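Local coordinates for protein inactive glucansucrase (Lactobacillus reuteri, PDB 5JBD) that is a calcium-binding protein of glycosyl hydrolase family 70, a family of the TIM-barrel clan, at residues A[164-176]-A[844-856]. Residues are numbered along the deposited sequence; the frame is centred on the assembly and turned at random.
Sequences VPELSASSELSLQ and TSLQNIGIGLAVK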
ATOM      1  N   VAL A 164       5.574  21.962  22.833  1.00 35.94           N
ATOM      2  CA  VAL A 164       4.240  22.394  23.269  1.00 36.73           C
ATOM      3  C   VAL A 164       3.210  21.427  22.679  1.00 34.89           C
ATOM      4  O   VAL A 164       3.057  21.379  21.458  1.00 33.90           O
ATOM      5  CB  VAL A 164       3.941  23.842  22.799  1.00 36.44           C
ATOM      6  CG1 VAL A 164       2.577  24.307  23.297  1.00 37.15           C
ATOM      7  CG2 VAL A 164       5.040  24.781  23.261  1.00 37.40           C
ATOM      8  N   PRO A 165       2.520  20.642  23.532  1.00 36.56           N
ATOM      9  CA  PRO A 165       1.578  19.633  23.021  1.00 36.58           C
ATOM     10  C   PRO A 165       0.629  20.141  21.942  1.00 36.86           C
ATOM     11  O   PRO A 165       0.550  19.532  20.869  1.00 37.05           O
ATOM     12  CB  PRO A 165       0.808  19.211  24.280  1.00 37.57           C
ATOM     13  CG  PRO A 165       1.827  19.323  25.364  1.00 38.68           C
ATOM     14  CD  PRO A 165       2.691  20.516  24.995  1.00 37.78           C
ATOM     15  N   GLU A 166      -0.059  21.256  22.193  1.00 36.85           N
ATOM     16  CA  GLU A 166      -1.049  21.740  21.220  1.00 37.42           C
ATOM     17  C   GLU A 166      -0.476  22.251  19.878  1.00 35.78           C
ATOM     18  O   GLU A 166      -1.221  22.369  18.900  1.00 36.24           O
ATOM     19  CB  GLU A 166      -2.022  22.736  21.857  1.00 38.62           C
ATOM     20  CG  GLU A 166      -1.445  24.100  22.164  1.00 41.14           C
ATOM     21  CD  GLU A 166      -2.295  24.848  23.162  1.00 41.34           C
ATOM     22  OE1 GLU A 166      -3.345  25.386  22.748  1.00 42.58           O
ATOM     23  OE2 GLU A 166      -1.907  24.890  24.345  1.00 43.16           O
ATOM     24  N   LEU A 167       0.834  22.496  19.811  1.00 35.10           N
ATOM     25  CA  LEU A 167       1.502  22.925  18.572  1.00 34.35           C
ATOM     26  C   LEU A 167       2.368  21.821  17.958  1.00 33.86           C
ATOM     27  O   LEU A 167       3.247  22.098  17.131  1.00 33.53           O
ATOM     28  CB  LEU A 167       2.362  24.185  18.838  1.00 34.80           C
ATOM     29  CG  LEU A 167       1.705  25.303  19.652  1.00 35.89           C
ATOM     30  CD1 LEU A 167       2.686  26.457  19.859  1.00 36.34           C
ATOM     31  CD2 LEU A 167       0.429  25.792  18.979  1.00 36.10           C
ATOM     32  N   SER A 168       2.107  20.564  18.334  1.00 33.96           N
ATOM     33  CA  SER A 168       2.925  19.444  17.888  1.00 33.87           C
ATOM     34  C   SER A 168       2.124  18.147  17.953  1.00 34.21           C
ATOM     35  O   SER A 168       0.957  18.144  18.351  1.00 34.11           O
ATOM     36  CB  SER A 168       4.196  19.342  18.738  1.00 34.08           C
ATOM     37  OG  SER A 168       3.886  19.186  20.113  1.00 36.27           O
ATOM     38  N   ALA A 169       2.771  17.056  17.555  1.00 34.65           N
ATOM     39  CA  ALA A 169       2.114  15.775  17.310  1.00 34.47           C
ATOM     40  C   ALA A 169       1.238  15.262  18.453  1.00 34.60           C
ATOM     41  O   ALA A 169       0.121  14.817  18.203  1.00 32.05           O
ATOM     42  CB  ALA A 169       3.153  14.719  16.937  1.00 34.53           C
ATOM     43  N   SER A 170       1.709  15.377  19.695  1.00 35.37           N
ATOM     44  CA  SER A 170       1.038  14.698  20.817  1.00 36.29           C
ATOM     45  C   SER A 170      -0.439  15.082  21.016  1.00 36.48           C
ATOM     46  O   SER A 170      -1.245  14.232  21.394  1.00 35.09           O
ATOM     47  CB  SER A 170       1.815  14.863  22.131  1.00 38.14           C
ATOM     48  OG  SER A 170       1.799  16.198  22.580  1.00 39.22           O
ATOM     49  N   SER A 171      -0.811  16.330  20.739  1.00 34.36           N
ATOM     50  CA  SER A 171      -2.224  16.751  20.871  1.00 34.56           C
ATOM     51  C   SER A 171      -3.182  16.087  19.861  1.00 32.52           C
ATOM     52  O   SER A 171      -4.386  16.177  20.026  1.00 31.02           O
ATOM     53  CB  SER A 171      -2.375  18.278  20.757  1.00 34.34           C
ATOM     54  OG  SER A 171      -1.927  18.744  19.499  1.00 34.93           O
ATOM     55  N   GLU A 172      -2.650  15.454  18.815  1.00 31.93           N
ATOM     56  CA  GLU A 172      -3.485  14.729  17.851  1.00 31.67           C
ATOM     57  C   GLU A 172      -4.048  13.413  18.414  1.00 33.06           C
ATOM     58  O   GLU A 172      -5.003  12.868  17.859  1.00 31.25           O
ATOM     59  CB  GLU A 172      -2.701  14.479  16.568  1.00 30.90           C
ATOM     60  CG  GLU A 172      -2.293  15.777  15.872  1.00 30.85           C
ATOM     61  CD  GLU A 172      -1.538  15.549  14.572  1.00 31.87           C
ATOM     62  OE1 GLU A 172      -1.071  14.410  14.326  1.00 29.85           O
ATOM     63  OE2 GLU A 172      -1.402  16.524  13.791  1.00 30.60           O
ATOM     64  N   LEU A 173      -3.436  12.922  19.498  1.00 35.50           N
ATOM     65  CA  LEU A 173      -3.903  11.767  20.282  1.00 36.28           C
ATOM     66  C   LEU A 173      -3.677  10.430  19.574  1.00 35.64           C
ATOM     67  O   LEU A 173      -4.617   9.708  19.265  1.00 36.73           O
ATOM     68  CB  LEU A 173      -5.367  11.934  20.719  1.00 37.34           C
ATOM     69  CG  LEU A 173      -5.739  13.221  21.459  1.00 39.94           C
ATOM     70  CD1 LEU A 173      -7.242  13.244  21.706  1.00 41.12           C
ATOM     71  CD2 LEU A 173      -4.988  13.360  22.775  1.00 40.32           C
ATOM     72  N   SER A 174      -2.412  10.119  19.305  1.00 35.68           N
ATOM     73  CA  SER A 174      -2.037   8.823  18.740  1.00 34.84           C
ATOM     74  C   SER A 174      -2.293   7.711  19.741  1.00 33.99           C
ATOM     75  O   SER A 174      -2.050   7.871  20.929  1.00 32.51           O
ATOM     76  CB  SER A 174      -0.560   8.795  18.344  1.00 35.71           C
ATOM     77  OG  SER A 174      -0.195   7.508  17.855  1.00 32.11           O
ATOM     78  N   LEU A 175      -2.743   6.569  19.240  1.00 33.05           N
ATOM     79  CA  LEU A 175      -2.849   5.369  20.065  1.00 36.21           C
ATOM     80  C   LEU A 175      -1.465   4.872  20.554  1.00 36.03           C
ATOM     81  O   LEU A 175      -1.385   4.181  21.565  1.00 34.18           O
ATOM     82  CB  LEU A 175      -3.613   4.268  19.312  1.00 36.35           C
ATOM     83  CG  LEU A 175      -5.040   4.613  18.854  1.00 37.82           C
ATOM     84  CD1 LEU A 175      -5.578   3.537  17.915  1.00 42.17           C
ATOM     85  CD2 LEU A 175      -5.968   4.765  20.040  1.00 40.21           C
ATOM     86  N   GLN A 176      -0.391   5.260  19.858  1.00 37.95           N
ATOM     87  CA  GLN A 176       1.005   5.009  20.288  1.00 39.96           C
ATOM     88  C   GLN A 176       1.356   5.495  21.675  1.00 40.94           C
ATOM     89  O   GLN A 176       2.280   4.948  22.299  1.00 41.28           O
ATOM     90  CB  GLN A 176       2.012   5.652  19.331  1.00 42.28           C
ATOM     91  CG  GLN A 176       2.174   4.911  18.011  1.00 46.15           C
ATOM     92  CD  GLN A 176       3.205   5.559  17.073  1.00 50.72           C
ATOM     93  OE1 GLN A 176       3.930   4.865  16.352  1.00 52.27           O
ATOM     94  NE2 GLN A 176       3.302   6.886  17.106  1.00 53.42           N
ATOM     95  N   THR A 844      -7.791  11.932   6.840  1.00 25.55           N
ATOM     96  CA  THR A 844      -6.363  11.637   6.773  1.00 25.56           C
ATOM     97  C   THR A 844      -5.932  10.937   8.039  1.00 26.68           C
ATOM     98  O   THR A 844      -6.524  11.152   9.100  1.00 28.41           O
ATOM     99  CB  THR A 844      -5.500  12.917   6.567  1.00 25.33           C
ATOM    100  OG1 THR A 844      -4.101  12.585   6.567  1.00 25.17           O
ATOM    101  CG2 THR A 844      -5.752  13.934   7.666  1.00 26.17           C
ATOM    102  N   SER A 845      -4.892  10.108   7.933  1.00 26.55           N
ATOM    103  CA  SER A 845      -4.165   9.666   9.111  1.00 27.55           C
ATOM    104  C   SER A 845      -3.512  10.886   9.766  1.00 28.65           C
ATOM    105  O   SER A 845      -3.298  11.903   9.114  1.00 28.54           O
ATOM    106  CB  SER A 845      -3.120   8.600   8.778  1.00 28.24           C
ATOM    107  OG  SER A 845      -2.291   8.981   7.695  1.00 29.94           O
ATOM    108  N   LEU A 846      -3.236  10.794  11.062  1.00 29.08           N
ATOM    109  CA  LEU A 846      -2.723  11.938  11.814  1.00 29.63           C
ATOM    110  C   LEU A 846      -1.416  12.399  11.173  1.00 30.83           C
ATOM    111  O   LEU A 846      -0.562  11.580  10.846  1.00 29.77           O
ATOM    112  CB  LEU A 846      -2.513  11.584  13.287  1.00 29.91           C
ATOM    113  CG  LEU A 846      -3.690  10.983  14.062  1.00 30.06           C
ATOM    114  CD1 LEU A 846      -3.315  10.779  15.525  1.00 31.79           C
ATOM    115  CD2 LEU A 846      -4.959  11.816  13.930  1.00 31.17           C
ATOM    116  N   GLN A 847      -1.275  13.711  10.954  1.00 30.57           N
ATOM    117  CA  GLN A 847      -0.144  14.230  10.179  1.00 30.38           C
ATOM    118  C   GLN A 847       1.023  14.762  11.018  1.00 30.53           C
ATOM    119  O   GLN A 847       1.997  15.278  10.459  1.00 29.83           O
ATOM    120  CB  GLN A 847      -0.641  15.293   9.192  1.00 31.55           C
ATOM    121  CG  GLN A 847      -1.566  14.719   8.128  1.00 31.02           C
ATOM    122  CD  GLN A 847      -1.845  15.684   6.990  1.00 31.91           C
ATOM    123  OE1 GLN A 847      -1.468  16.855   7.047  1.00 31.73           O
ATOM    124  NE2 GLN A 847      -2.543  15.210   5.960  1.00 30.56           N
ATOM    125  N   ASN A 848       0.922  14.631  12.342  1.00 31.07           N
ATOM    126  CA  ASN A 848       1.978  15.029  13.282  1.00 32.17           C
ATOM    127  C   ASN A 848       2.281  16.548  13.274  1.00 32.01           C
ATOM    128  O   ASN A 848       3.431  16.943  13.416  1.00 31.10           O
ATOM    129  CB  ASN A 848       3.281  14.234  13.032  1.00 32.74           C
ATOM    130  CG  ASN A 848       3.101  12.730  13.160  1.00 33.64           C
ATOM    131  OD1 ASN A 848       3.511  11.974  12.285  1.00 34.82           O
ATOM    132  ND2 ASN A 848       2.500  12.290  14.248  1.00 32.99           N
ATOM    133  N   ILE A 849       1.243  17.373  13.136  1.00 32.67           N
ATOM    134  CA  ILE A 849       1.393  18.847  13.182  1.00 33.07           C
ATOM    135  C   ILE A 849       0.796  19.529  14.417  1.00 33.51           C
ATOM    136  O   ILE A 849       1.254  20.615  14.809  1.00 34.75           O
ATOM    137  CB  ILE A 849       0.846  19.520  11.903  1.00 33.21           C
ATOM    138  CG1 ILE A 849      -0.651  19.246  11.714  1.00 32.74           C
ATOM    139  CG2 ILE A 849       1.639  19.048  10.687  1.00 33.66           C
ATOM    140  CD1 ILE A 849      -1.254  19.944  10.521  1.00 32.34           C
ATOM    141  N   GLY A 850      -0.234  18.925  14.999  1.00 31.21           N
ATOM    142  CA  GLY A 850      -0.892  19.437  16.196  1.00 31.71           C
ATOM    143  C   GLY A 850      -2.300  19.911  15.907  1.00 31.40           C
ATOM    144  O   GLY A 850      -2.582  20.403  14.810  1.00 31.56           O
ATOM    145  N   ILE A 851      -3.171  19.782  16.904  1.00 31.82           N
ATOM    146  CA  ILE A 851      -4.587  20.131  16.772  1.00 32.53           C
ATOM    147  C   ILE A 851      -4.875  21.578  17.190  1.00 33.51           C
ATOM    148  O   ILE A 851      -5.960  22.087  16.909  1.00 33.52           O
ATOM    149  CB  ILE A 851      -5.475  19.116  17.559  1.00 33.39           C
ATOM    150  CG1 ILE A 851      -6.914  19.061  17.024  1.00 34.40           C
ATOM    151  CG2 ILE A 851      -5.516  19.422  19.058  1.00 33.96           C
ATOM    152  CD1 ILE A 851      -7.045  18.754  15.552  1.00 33.81           C
ATOM    153  N   GLY A 852      -3.907  22.224  17.860  1.00 34.37           N
ATOM    154  CA  GLY A 852      -4.051  23.597  18.363  1.00 34.16           C
ATOM    155  C   GLY A 852      -3.282  24.669  17.614  1.00 33.74           C
ATOM    156  O   GLY A 852      -3.053  25.745  18.168  1.00 35.30           O
ATOM    157  N   LEU A 853      -2.876  24.396  16.371  1.00 32.69           N
ATOM    158  CA  LEU A 853      -2.176  25.392  15.550  1.00 33.18           C
ATOM    159  C   LEU A 853      -3.064  26.588  15.226  1.00 34.06           C
ATOM    160  O   LEU A 853      -2.578  27.724  15.189  1.00 34.75           O
ATOM    161  CB  LEU A 853      -1.641  24.790  14.237  1.00 33.11           C
ATOM    162  CG  LEU A 853      -0.485  23.788  14.314  1.00 33.54           C
ATOM    163  CD1 LEU A 853      -0.095  23.299  12.924  1.00 34.12           C
ATOM    164  CD2 LEU A 853       0.725  24.392  14.994  1.00 33.81           C
ATOM    165  N   ALA A 854      -4.352  26.324  14.986  1.00 34.32           N
ATOM    166  CA  ALA A 854      -5.314  27.368  14.610  1.00 34.43           C
ATOM    167  C   ALA A 854      -5.496  28.398  15.718  1.00 35.39           C
ATOM    168  O   ALA A 854      -5.845  28.042  16.844  1.00 34.98           O
ATOM    169  CB  ALA A 854      -6.651  26.740  14.242  1.00 34.90           C
ATOM    170  N   VAL A 855      -5.266  29.677  15.388  1.00 35.59           N
ATOM    171  CA  VAL A 855      -5.292  30.744  16.381  1.00 37.55           C
ATOM    172  C   VAL A 855      -6.728  31.084  16.763  1.00 40.09           C
ATOM    173  O   VAL A 855      -7.558  31.383  15.905  1.00 38.54           O
ATOM    174  CB  VAL A 855      -4.566  32.016  15.877  1.00 37.22           C
ATOM    175  CG1 VAL A 855      -4.698  33.166  16.876  1.00 39.02           C
ATOM    176  CG2 VAL A 855      -3.094  31.721  15.609  1.00 36.69           C
ATOM    177  N   LYS A 856      -6.997  31.013  18.061  1.00 44.52           N
ATOM    178  CA  LYS A 856      -8.230  31.498  18.644  1.00 50.20           C
ATOM    179  C   LYS A 856      -7.892  32.697  19.508  1.00 53.95           C
ATOM    180  O   LYS A 856      -6.835  32.730  20.147  1.00 58.68           O
ATOM    181  CB  LYS A 856      -8.886  30.408  19.494  1.00 51.76           C
ATOM    182  CG  LYS A 856      -9.338  29.210  18.685  1.00 53.14           C
ATOM    183  CD  LYS A 856     -10.005  28.137  19.534  1.00 56.29           C
ATOM    184  CE  LYS A 856     -10.592  27.056  18.639  1.00 57.99           C
ATOM    185  NZ  LYS A 856     -11.140  25.874  19.362  1.00 58.89           N
TER
HETATM  186  O   HOH W   1      -4.498  26.427  20.419  1.00 39.27           O
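Glu-172 reaches from the 3-10 turn 169-172 into the loop 846-853, which leaves strand 841-845 of the six-stranded antiparallel sheet in this family 70 protein, and its carboxylate takes up three successive backbone N-H groups. Glu-172 OE1 accepts from Asn-848 N (2.8 Å) on its syn side, whereas Ile-849 N and Gly-850 N both meet OE2 from one face of the carboxylate, the latter nearly straight. A chi1 of -62° sets CG beside the backbone N, and the extended chain then carries the carboxylate to the N-H groups of the loop, a reach that suits glutamate; Tyr-786 OH of strand 784-791 is a further partner of OE2.

Two more bonds use backbone N-H groups of the loop: Ile-851 N to Ser-171 OG (3.1 Å), for which a short hydroxyl suffices, and Gly-852 N to Glu-166 O, in the carbonyl plane.

Glycine suits position 850 because it readily adopts the backbone angles found there (phi 112°, psi 149°); Ser-168 O comes within 3.1 Å of Gly-850 CA. Leu-846 CD1 lies against the carbonyl O and CB of Glu-172, and Leu-853 CD2 meets Leu-167 CB at 4.2 Å. Beside Gly-852, one water donates to both Glu-166 OE1 and Gly-852 O, its oxygen 2.8 Å from each.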